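PDB 6IDY: lipase aflb from Neosartorya fumigata, which probably hydrolyses the ester bonds of lipids as a serine lipase with an alpha/beta-hydrolase fold, and carries a bound calcium ion. Local coordinates for residues 131-136 and 245-250; 135-140 and 208-213; 313-318 and 345-350. All coordinates share one frame; numbering follows the deposited sequence.

Contact 1 of 3, residues 131-136 and 245-250; sequences PGDARY and YWPSTR. With SO4 (sulfate ion), chain E.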
loop_
_atom_site.group_PDB
_atom_site.type_symbol
_atom_site.label_atom_id
_atom_site.label_comp_id
_atom_site.label_asym_id
_atom_site.label_seq_id
_atom_site.Cartn_x
_atom_site.Cartn_y
_atom_site.Cartn_z
ATOM N N PRO A 131 -18.178 23.090 2.515
ATOM C CA PRO A 131 -17.221 24.166 2.837
ATOM C C PRO A 131 -16.167 23.673 3.828
ATOM O O PRO A 131 -16.494 22.958 4.779
ATOM C CB PRO A 131 -18.106 25.266 3.445
ATOM C CG PRO A 131 -19.481 24.976 2.935
ATOM C CD PRO A 131 -19.563 23.487 2.853
ATOM N N GLY A 132 -14.910 23.995 3.544
ATOM C CA GLY A 132 -13.772 23.567 4.352
ATOM C C GLY A 132 -12.908 22.537 3.657
ATOM O O GLY A 132 -11.765 22.321 4.060
ATOM N N ASP A 133 -13.449 21.881 2.615
ATOM C CA ASP A 133 -12.700 20.905 1.825
ATOM C C ASP A 133 -11.689 21.642 0.964
ATOM O O ASP A 133 -11.987 22.727 0.460
ATOM C CB ASP A 133 -13.636 20.102 0.907
ATOM C CG ASP A 133 -14.526 19.072 1.577
ATOM O OD1 ASP A 133 -14.366 18.841 2.794
ATOM O OD2 ASP A 133 -15.369 18.494 0.887
ATOM N N ALA A 134 -10.499 21.060 0.791
ATOM C CA ALA A 134 -9.457 21.626 -0.055
ATOM C C ALA A 134 -9.924 21.577 -1.511
ATOM O O ALA A 134 -10.670 20.663 -1.883
ATOM C CB ALA A 134 -8.173 20.817 0.096
ATOM N N ARG A 135 -9.501 22.557 -2.325
ATOM C CA ARG A 135 -9.847 22.564 -3.744
ATOM C C ARG A 135 -9.119 21.430 -4.463
ATOM O O ARG A 135 -7.980 21.098 -4.117
ATOM C CB ARG A 135 -9.548 23.926 -4.412
ATOM C CG ARG A 135 -8.063 24.312 -4.513
ATOM C CD ARG A 135 -7.807 25.467 -5.476
ATOM N NE ARG A 135 -8.126 25.138 -6.869
ATOM C CZ ARG A 135 -7.285 24.567 -7.730
ATOM N NH1 ARG A 135 -6.055 24.238 -7.350
ATOM N NH2 ARG A 135 -7.669 24.314 -8.973
ATOM N N TYR A 136 -9.789 20.806 -5.427
ATOM C CA TYR A 136 -9.160 19.763 -6.214
ATOM C C TYR A 136 -8.340 20.431 -7.305
ATOM O O TYR A 136 -8.795 21.409 -7.914
ATOM C CB TYR A 136 -10.205 18.840 -6.856
ATOM C CG TYR A 136 -10.851 17.837 -5.923
ATOM C CD1 TYR A 136 -10.153 16.716 -5.480
ATOM C CD2 TYR A 136 -12.195 17.947 -5.576
ATOM C CE1 TYR A 136 -10.764 15.754 -4.676
ATOM C CE2 TYR A 136 -12.820 16.987 -4.781
ATOM C CZ TYR A 136 -12.095 15.898 -4.322
ATOM O OH TYR A 136 -12.707 14.963 -3.525
ATOM N N TYR A 245 -7.454 17.250 4.973
ATOM C CA TYR A 245 -7.771 18.388 4.121
ATOM C C TYR A 245 -9.116 18.305 3.395
ATOM O O TYR A 245 -9.545 19.312 2.843
ATOM C CB TYR A 245 -6.612 18.660 3.164
ATOM C CG TYR A 245 -5.364 19.038 3.934
ATOM C CD1 TYR A 245 -5.278 20.256 4.606
ATOM C CD2 TYR A 245 -4.315 18.137 4.083
ATOM C CE1 TYR A 245 -4.148 20.594 5.349
ATOM C CE2 TYR A 245 -3.179 18.465 4.818
ATOM C CZ TYR A 245 -3.101 19.694 5.454
ATOM O OH TYR A 245 -1.983 20.017 6.181
ATOM N N TRP A 246 -9.810 17.159 3.429
ATOM C CA TRP A 246 -11.167 17.088 2.864
ATOM C C TRP A 246 -12.027 16.594 4.026
ATOM O O TRP A 246 -12.346 15.402 4.063
ATOM C CB TRP A 246 -11.257 16.153 1.635
ATOM C CG TRP A 246 -10.823 16.763 0.334
ATOM C CD1 TRP A 246 -11.629 17.170 -0.690
ATOM C CD2 TRP A 246 -9.472 16.953 -0.117
ATOM N NE1 TRP A 246 -10.865 17.630 -1.741
ATOM C CE2 TRP A 246 -9.536 17.506 -1.416
ATOM C CE3 TRP A 246 -8.209 16.727 0.460
ATOM C CZ2 TRP A 246 -8.389 17.833 -2.147
ATOM C CZ3 TRP A 246 -7.073 17.066 -0.260
ATOM C CH2 TRP A 246 -7.167 17.606 -1.550
ATOM N N PRO A 247 -12.336 17.458 5.038
ATOM C CA PRO A 247 -13.091 16.981 6.218
ATOM C C PRO A 247 -14.415 16.275 5.933
ATOM O O PRO A 247 -14.852 15.484 6.769
ATOM C CB PRO A 247 -13.299 18.250 7.053
ATOM C CG PRO A 247 -12.227 19.165 6.628
ATOM C CD PRO A 247 -12.007 18.893 5.174
ATOM N N SER A 248 -15.049 16.535 4.766
ATOM C CA SER A 248 -16.310 15.872 4.410
ATOM C C SER A 248 -16.137 14.345 4.339
ATOM O O SER A 248 -17.071 13.610 4.649
ATOM C CB SER A 248 -16.843 16.406 3.085
ATOM O OG SER A 248 -15.929 16.139 2.034
ATOM N N THR A 249 -14.925 13.874 3.982
ATOM C CA THR A 249 -14.602 12.445 3.895
ATOM C C THR A 249 -14.658 11.757 5.257
ATOM O O THR A 249 -15.036 10.586 5.324
ATOM C CB THR A 249 -13.244 12.210 3.223
ATOM O OG1 THR A 249 -12.204 12.713 4.061
ATOM C CG2 THR A 249 -13.165 12.798 1.809
ATOM N N ARG A 250 -14.291 12.480 6.338
ATOM C CA ARG A 250 -14.276 11.951 7.710
ATOM C C ARG A 250 -15.645 11.422 8.162
ATOM O O ARG A 250 -15.696 10.436 8.898
ATOM C CB ARG A 250 -13.789 13.004 8.724
ATOM C CG ARG A 250 -12.475 13.705 8.391
ATOM C CD ARG A 250 -12.192 14.758 9.448
ATOM N NE ARG A 250 -11.170 15.722 9.039
ATOM C CZ ARG A 250 -10.810 16.780 9.757
ATOM N NH1 ARG A 250 -11.371 17.012 10.937
ATOM N NH2 ARG A 250 -9.867 17.602 9.311
HETATM S S SO4 E . -9.649 19.151 13.198
HETATM O O1 SO4 E . -11.050 18.743 13.067
HETATM O O2 SO4 E . -9.597 20.589 13.486
HETATM O O3 SO4 E . -9.033 18.411 14.281
HETATM O O4 SO4 E . -8.945 18.880 11.952
HETATM O O HOH W 1 -8.872 21.762 3.748
#
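The C-terminal end of helix 235-245, where Tyr245 gives way to Trp246, is met by Asp133 and Ala134 of the long loop before helix 140-145. Ala134 N donates to Tyr245 O at 2.9 Å, a carbonyl left over where the helix stops, and a water bridges the same oxygen to Gly132 O. Beyond the helix end the chain turns at Pro247, and Asp133 holds this turn with both carboxylate oxygens. OD1 accepts from Ser248 N through its syn lone pair at 3.1 Å, while OD2 takes the proton of Ser248 OG at 2.7 Å. The serine suits the place because its OG, set between the backbone N and the carbonyl carbon (chi1 62°), faces the same acid as its own N-H. In the alpha/beta-hydrolase fold this turn is the connection from the helix to the next strand of the central sheet, 253-259. Trp246 lies between two residues of the loop. The small methyl of Ala134 sits over the six-membered ring, CB 3.7 Å from its centroid, as a CH-pi contact; NE1 comes over one face of Tyr136, 3.3 Å from CZ, with the ring planes inclined at 38°. Tyr438 meets the indole edge-to-face. Farther along, the extended Arg250 reaches a sulfate, probably from the crystallisation liquor, through NH1 to O1 at 2.8 Å; Arg337 binds the same ion.

Contact 2 of 3, residues 135-140 and 208-213; sequences RYSVAE and NSEYVA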
loop_
_atom_site.group_PDB
_atom_site.type_symbol
_atom_site.label_atom_id
_atom_site.label_comp_id
_atom_site.label_asym_id
_atom_site.label_seq_id
_atom_site.Cartn_x
_atom_site.Cartn_y
_atom_site.Cartn_z
ATOM N N ARG A 135 -9.501 22.557 -2.325
ATOM C CA ARG A 135 -9.847 22.564 -3.744
ATOM C C ARG A 135 -9.119 21.430 -4.463
ATOM O O ARG A 135 -7.980 21.098 -4.117
ATOM C CB ARG A 135 -9.548 23.926 -4.412
ATOM C CG ARG A 135 -8.063 24.312 -4.513
ATOM C CD ARG A 135 -7.807 25.467 -5.476
ATOM N NE ARG A 135 -8.126 25.138 -6.869
ATOM C CZ ARG A 135 -7.285 24.567 -7.730
ATOM N NH1 ARG A 135 -6.055 24.238 -7.350
ATOM N NH2 ARG A 135 -7.669 24.314 -8.973
ATOM N N TYR A 136 -9.789 20.806 -5.427
ATOM C CA TYR A 136 -9.160 19.763 -6.214
ATOM C C TYR A 136 -8.340 20.431 -7.305
ATOM O O TYR A 136 -8.795 21.409 -7.914
ATOM C CB TYR A 136 -10.205 18.840 -6.856
ATOM C CG TYR A 136 -10.851 17.837 -5.923
ATOM C CD1 TYR A 136 -10.153 16.716 -5.480
ATOM C CD2 TYR A 136 -12.195 17.947 -5.576
ATOM C CE1 TYR A 136 -10.764 15.754 -4.676
ATOM C CE2 TYR A 136 -12.820 16.987 -4.781
ATOM C CZ TYR A 136 -12.095 15.898 -4.322
ATOM O OH TYR A 136 -12.707 14.963 -3.525
ATOM N N SER A 137 -7.135 19.914 -7.555
ATOM C CA SER A 137 -6.290 20.434 -8.632
ATOM C C SER A 137 -6.465 19.528 -9.849
ATOM O O SER A 137 -6.210 19.956 -10.976
ATOM C CB SER A 137 -4.827 20.507 -8.200
ATOM O OG SER A 137 -4.271 19.217 -7.992
ATOM N N VAL A 138 -6.930 18.282 -9.611
ATOM C CA VAL A 138 -7.165 17.248 -10.630
ATOM C C VAL A 138 -8.618 17.337 -11.120
ATOM O O VAL A 138 -9.524 17.548 -10.310
ATOM C CB VAL A 138 -6.829 15.822 -10.087
ATOM C CG1 VAL A 138 -7.000 14.754 -11.163
ATOM C CG2 VAL A 138 -5.420 15.762 -9.515
ATOM N N ALA A 139 -8.839 17.150 -12.436
ATOM C CA ALA A 139 -10.176 17.162 -13.040
ATOM C C ALA A 139 -10.993 15.957 -12.531
ATOM O O ALA A 139 -10.415 14.903 -12.234
ATOM C CB ALA A 139 -10.062 17.114 -14.560
ATOM N N GLU A 140 -12.327 16.126 -12.418
ATOM C CA GLU A 140 -13.242 15.086 -11.932
ATOM C C GLU A 140 -13.165 13.786 -12.751
ATOM O O GLU A 140 -13.143 12.703 -12.163
ATOM C CB GLU A 140 -14.686 15.612 -11.849
ATOM C CG GLU A 140 -15.679 14.615 -11.267
ATOM C CD GLU A 140 -17.090 15.111 -11.008
ATOM O OE1 GLU A 140 -17.527 16.076 -11.677
ATOM O OE2 GLU A 140 -17.764 14.528 -10.128
ATOM N N ASN A 208 -1.734 12.643 -5.070
ATOM C CA ASN A 208 -2.198 11.260 -4.873
ATOM C C ASN A 208 -3.395 11.198 -3.936
ATOM O O ASN A 208 -4.336 10.456 -4.201
ATOM C CB ASN A 208 -1.058 10.360 -4.354
ATOM C CG ASN A 208 0.122 10.268 -5.291
ATOM O OD1 ASN A 208 0.024 10.565 -6.483
ATOM N ND2 ASN A 208 1.270 9.854 -4.767
ATOM N N SER A 209 -3.357 12.009 -2.858
ATOM C CA SER A 209 -4.395 12.117 -1.833
ATOM C C SER A 209 -5.759 12.547 -2.381
ATOM O O SER A 209 -6.778 12.140 -1.829
ATOM C CB SER A 209 -3.950 13.081 -0.742
ATOM O OG SER A 209 -2.726 12.635 -0.186
ATOM N N GLU A 210 -5.777 13.371 -3.448
ATOM C CA GLU A 210 -7.000 13.859 -4.096
ATOM C C GLU A 210 -7.819 12.695 -4.635
ATOM O O GLU A 210 -9.049 12.723 -4.562
ATOM C CB GLU A 210 -6.668 14.823 -5.239
ATOM C CG GLU A 210 -6.121 16.153 -4.759
ATOM C CD GLU A 210 -6.112 17.239 -5.811
ATOM O OE1 GLU A 210 -6.966 17.203 -6.725
ATOM O OE2 GLU A 210 -5.256 18.142 -5.713
ATOM N N TYR A 211 -7.127 11.665 -5.163
ATOM C CA TYR A 211 -7.758 10.461 -5.684
ATOM C C TYR A 211 -8.455 9.688 -4.573
ATOM O O TYR A 211 -9.525 9.149 -4.813
ATOM C CB TYR A 211 -6.743 9.590 -6.437
ATOM C CG TYR A 211 -6.258 10.240 -7.714
ATOM C CD1 TYR A 211 -6.932 10.050 -8.916
ATOM C CD2 TYR A 211 -5.146 11.079 -7.715
ATOM C CE1 TYR A 211 -6.506 10.666 -10.092
ATOM C CE2 TYR A 211 -4.714 11.707 -8.881
ATOM C CZ TYR A 211 -5.391 11.489 -10.069
ATOM O OH TYR A 211 -4.950 12.070 -11.229
ATOM N N VAL A 212 -7.867 9.669 -3.357
ATOM C CA VAL A 212 -8.442 9.014 -2.179
ATOM C C VAL A 212 -9.668 9.807 -1.708
ATOM O O VAL A 212 -10.720 9.207 -1.497
ATOM C CB VAL A 212 -7.421 8.784 -1.028
ATOM C CG1 VAL A 212 -8.094 8.133 0.182
ATOM C CG2 VAL A 212 -6.249 7.940 -1.495
ATOM N N ALA A 213 -9.528 11.142 -1.549
ATOM C CA ALA A 213 -10.622 12.032 -1.120
ATOM C C ALA A 213 -11.806 11.914 -2.070
ATOM O O ALA A 213 -12.934 11.729 -1.608
ATOM C CB ALA A 213 -10.144 13.477 -1.057
HETATM O O HOH W 2 -5.374 20.754 -4.775
#
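Glu210 projects from helix 205-223 and receives two successive backbone N-H groups of the loop 135-139. Ser137 N is shared by both carboxylate oxygens, 2.8 Å from Glu210 OE1 and 3.2 Å from OE2. Val138 N adds a second, straighter bond to OE1 (161°), arriving from the other face of the carboxylate plane, and Ser137 OG reaches OE2 at 2.7 Å. Each oxygen is thus gripped by two donors on its syn side, which fixes the rotation of the group, and a buried acid gains the partners it needs; these donors probably favour the charged form. Glutamate fits because its chain, extended beyond CG (chi2 -165°), spans the gap from helix to loop. Carbon atoms pack around this polar centre. Tyr136 presents its ring edge to the glutamate, CD1 3.5 Å from OE1, and its OH end lies against Ala213, where a small residue lets the ring come close to the helix. Val138 CG1 stands 3.8 Å from Tyr211 CZ, the two side chains crossing at about a right angle. Leu143 of helix 140-145, which begins at Glu140, touches Tyr136, Val138, Glu210 and Tyr211, while helix 235-245 packs against helix 205-223 through Asn208, Ser209 and Val212.

Contact 3 of 3, residues 313-318 and 345-350; sequences IYSTFD and HLQTIC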
loop_
_atom_site.group_PDB
_atom_site.type_symbol
_atom_site.label_atom_id
_atom_site.label_comp_id
_atom_site.label_asym_id
_atom_site.label_seq_id
_atom_site.Cartn_x
_atom_site.Cartn_y
_atom_site.Cartn_z
ATOM N N ILE A 313 -1.396 -1.625 11.288
ATOM C CA ILE A 313 -0.799 -2.960 11.401
ATOM C C ILE A 313 0.571 -2.911 10.753
ATOM O O ILE A 313 0.692 -2.548 9.581
ATOM C CB ILE A 313 -1.711 -4.101 10.844
ATOM C CG1 ILE A 313 -3.199 -3.927 11.292
ATOM C CG2 ILE A 313 -1.162 -5.467 11.277
ATOM C CD1 ILE A 313 -4.237 -4.549 10.418
ATOM N N TYR A 314 1.609 -3.245 11.525
ATOM C CA TYR A 314 2.992 -3.108 11.059
ATOM C C TYR A 314 3.939 -4.111 11.678
ATOM O O TYR A 314 3.643 -4.676 12.732
ATOM C CB TYR A 314 3.481 -1.661 11.313
ATOM C CG TYR A 314 3.369 -1.228 12.761
ATOM C CD1 TYR A 314 2.141 -0.844 13.305
ATOM C CD2 TYR A 314 4.494 -1.153 13.574
ATOM C CE1 TYR A 314 2.037 -0.416 14.628
ATOM C CE2 TYR A 314 4.404 -0.723 14.897
ATOM C CZ TYR A 314 3.172 -0.361 15.421
ATOM O OH TYR A 314 3.088 0.030 16.732
ATOM N N SER A 315 5.117 -4.273 11.048
ATOM C CA SER A 315 6.117 -5.261 11.428
ATOM C C SER A 315 7.525 -4.695 11.617
ATOM O O SER A 315 7.948 -3.830 10.851
ATOM C CB SER A 315 6.153 -6.352 10.358
ATOM O OG SER A 315 7.160 -7.329 10.565
ATOM N N THR A 316 8.279 -5.267 12.573
ATOM C CA THR A 316 9.690 -4.947 12.843
ATOM C C THR A 316 10.535 -5.238 11.584
ATOM O O THR A 316 11.480 -4.505 11.288
ATOM C CB THR A 316 10.186 -5.802 14.037
ATOM O OG1 THR A 316 9.563 -5.329 15.225
ATOM C CG2 THR A 316 11.721 -5.762 14.229
ATOM N N PHE A 317 10.167 -6.298 10.841
ATOM C CA PHE A 317 10.902 -6.773 9.666
ATOM C C PHE A 317 10.571 -6.010 8.383
ATOM O O PHE A 317 10.903 -6.466 7.287
ATOM C CB PHE A 317 10.730 -8.292 9.516
ATOM C CG PHE A 317 11.260 -9.011 10.738
ATOM C CD1 PHE A 317 12.629 -9.127 10.958
ATOM C CD2 PHE A 317 10.390 -9.515 11.697
ATOM C CE1 PHE A 317 13.117 -9.741 12.112
ATOM C CE2 PHE A 317 10.878 -10.151 12.843
ATOM C CZ PHE A 317 12.237 -10.255 13.046
ATOM N N ASP A 318 9.998 -4.801 8.528
ATOM C CA ASP A 318 9.706 -3.906 7.408
ATOM C C ASP A 318 11.061 -3.427 6.838
ATOM O O ASP A 318 11.828 -2.781 7.546
ATOM C CB ASP A 318 8.873 -2.706 7.902
ATOM C CG ASP A 318 8.240 -1.892 6.797
ATOM O OD1 ASP A 318 8.961 -1.520 5.843
ATOM O OD2 ASP A 318 7.036 -1.605 6.893
ATOM N N HIS A 345 1.387 -3.882 16.419
ATOM C CA HIS A 345 2.741 -4.333 16.108
ATOM C C HIS A 345 2.735 -5.855 16.150
ATOM O O HIS A 345 2.479 -6.442 17.207
ATOM C CB HIS A 345 3.735 -3.748 17.123
ATOM C CG HIS A 345 5.167 -4.092 16.855
ATOM N ND1 HIS A 345 5.974 -4.634 17.838
ATOM C CD2 HIS A 345 5.892 -3.955 15.721
ATOM C CE1 HIS A 345 7.161 -4.789 17.282
ATOM N NE2 HIS A 345 7.157 -4.389 16.010
ATOM N N LEU A 346 2.980 -6.498 14.989
ATOM C CA LEU A 346 2.960 -7.965 14.858
ATOM C C LEU A 346 3.792 -8.694 15.899
ATOM O O LEU A 346 3.305 -9.641 16.506
ATOM C CB LEU A 346 3.399 -8.430 13.451
ATOM C CG LEU A 346 2.662 -7.896 12.229
ATOM C CD1 LEU A 346 3.198 -8.560 10.976
ATOM C CD2 LEU A 346 1.168 -8.154 12.315
ATOM N N GLN A 347 5.042 -8.245 16.099
ATOM C CA GLN A 347 6.028 -8.851 16.997
ATOM C C GLN A 347 5.731 -8.616 18.487
ATOM O O GLN A 347 6.380 -9.228 19.333
ATOM C CB GLN A 347 7.460 -8.416 16.621
ATOM C CG GLN A 347 7.950 -8.954 15.257
ATOM C CD GLN A 347 7.285 -8.301 14.056
ATOM O OE1 GLN A 347 6.868 -7.136 14.097
ATOM N NE2 GLN A 347 7.169 -9.035 12.955
ATOM N N THR A 348 4.736 -7.775 18.811
ATOM C CA THR A 348 4.288 -7.554 20.188
ATOM C C THR A 348 3.090 -8.474 20.445
ATOM O O THR A 348 3.152 -9.311 21.340
ATOM C CB THR A 348 3.955 -6.068 20.446
ATOM O OG1 THR A 348 5.147 -5.297 20.369
ATOM C CG2 THR A 348 3.311 -5.840 21.809
ATOM N N ILE A 349 2.005 -8.306 19.661
ATOM C CA ILE A 349 0.761 -9.079 19.785
ATOM C C ILE A 349 1.004 -10.583 19.587
ATOM O O ILE A 349 0.482 -11.383 20.369
ATOM C CB ILE A 349 -0.354 -8.517 18.859
ATOM C CG1 ILE A 349 -0.657 -7.038 19.198
ATOM C CG2 ILE A 349 -1.633 -9.370 18.923
ATOM C CD1 ILE A 349 -1.313 -6.281 18.104
ATOM N N CYS A 350 1.812 -10.957 18.570
ATOM C CA CYS A 350 2.133 -12.358 18.281
ATOM C C CYS A 350 3.614 -12.678 18.538
ATOM O O CYS A 350 4.211 -13.456 17.796
ATOM C CB CYS A 350 1.709 -12.735 16.864
ATOM S SG CYS A 350 -0.080 -12.693 16.579
#
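Tyr314 and His345 form the parallel bridge between strands 310-314 and 341-345, just where both strands end. Leu346 N, in the first turn of helix 346-349, donates almost straight to Tyr314 O at 3.0 Å. The tight part is the apolar one: the branched Ile313 puts CG2 3.7 Å from Leu346 CD2, and CD1 of the buried Leu346 packs on Ser315 CB. One face of the Tyr314 ring lies against the His345 backbone, and the Tyr314 and His345 rings meet obliquely at 34°. On the more open side, the partly exposed Thr316, Gln347 and His345 are linked by polar bonds, with the buried Ser315 behind them. The bend of Gln347 at chi2 (72°) brings its amide back to the turn 315-318: OE1 accepts from Thr316 N at 2.8 Å, the donor standing above the carbonyl plane, and NE2 donates to Ser315 OG at 2.9 Å. That serine oxygen also takes Phe317 N, making an ST turn, and bonds Tyr359 O. His345, at the N-cap, joins turn to helix through its ring: NE2 pairs with Thr316 OG1 at 2.7 Å and ND1 with Thr348 OG1. Helix 368-379 covers Ile313 and Leu346, strand 253-259 flanks Ile313, and the Cys350-Cys395 disulfide ties the short helix's end to helix 391-396.

Overall arrangement
Contacts 1 and 2 are neighbours, their centres 10 Å apart, and both start from the loop before helix 140-145, sharing Arg135 and Tyr136. They touch directly where Trp246 packs on Glu210 and Ala213, so one loop is fastened to helix 205-223 and to the end of helix 235-245, which lead into strands 227-232 and 253-259. Contact 3 follows later in the chain, about 32 Å from contact 2 between centres and on the opposite side of the chain's centre, at the sheet edge formed by strand 341-345. The central sheet links them: contacts 1 and 2 lie on connections next to its inner strands, contact 3 at its last pair, consistent with an alpha/beta-hydrolase core.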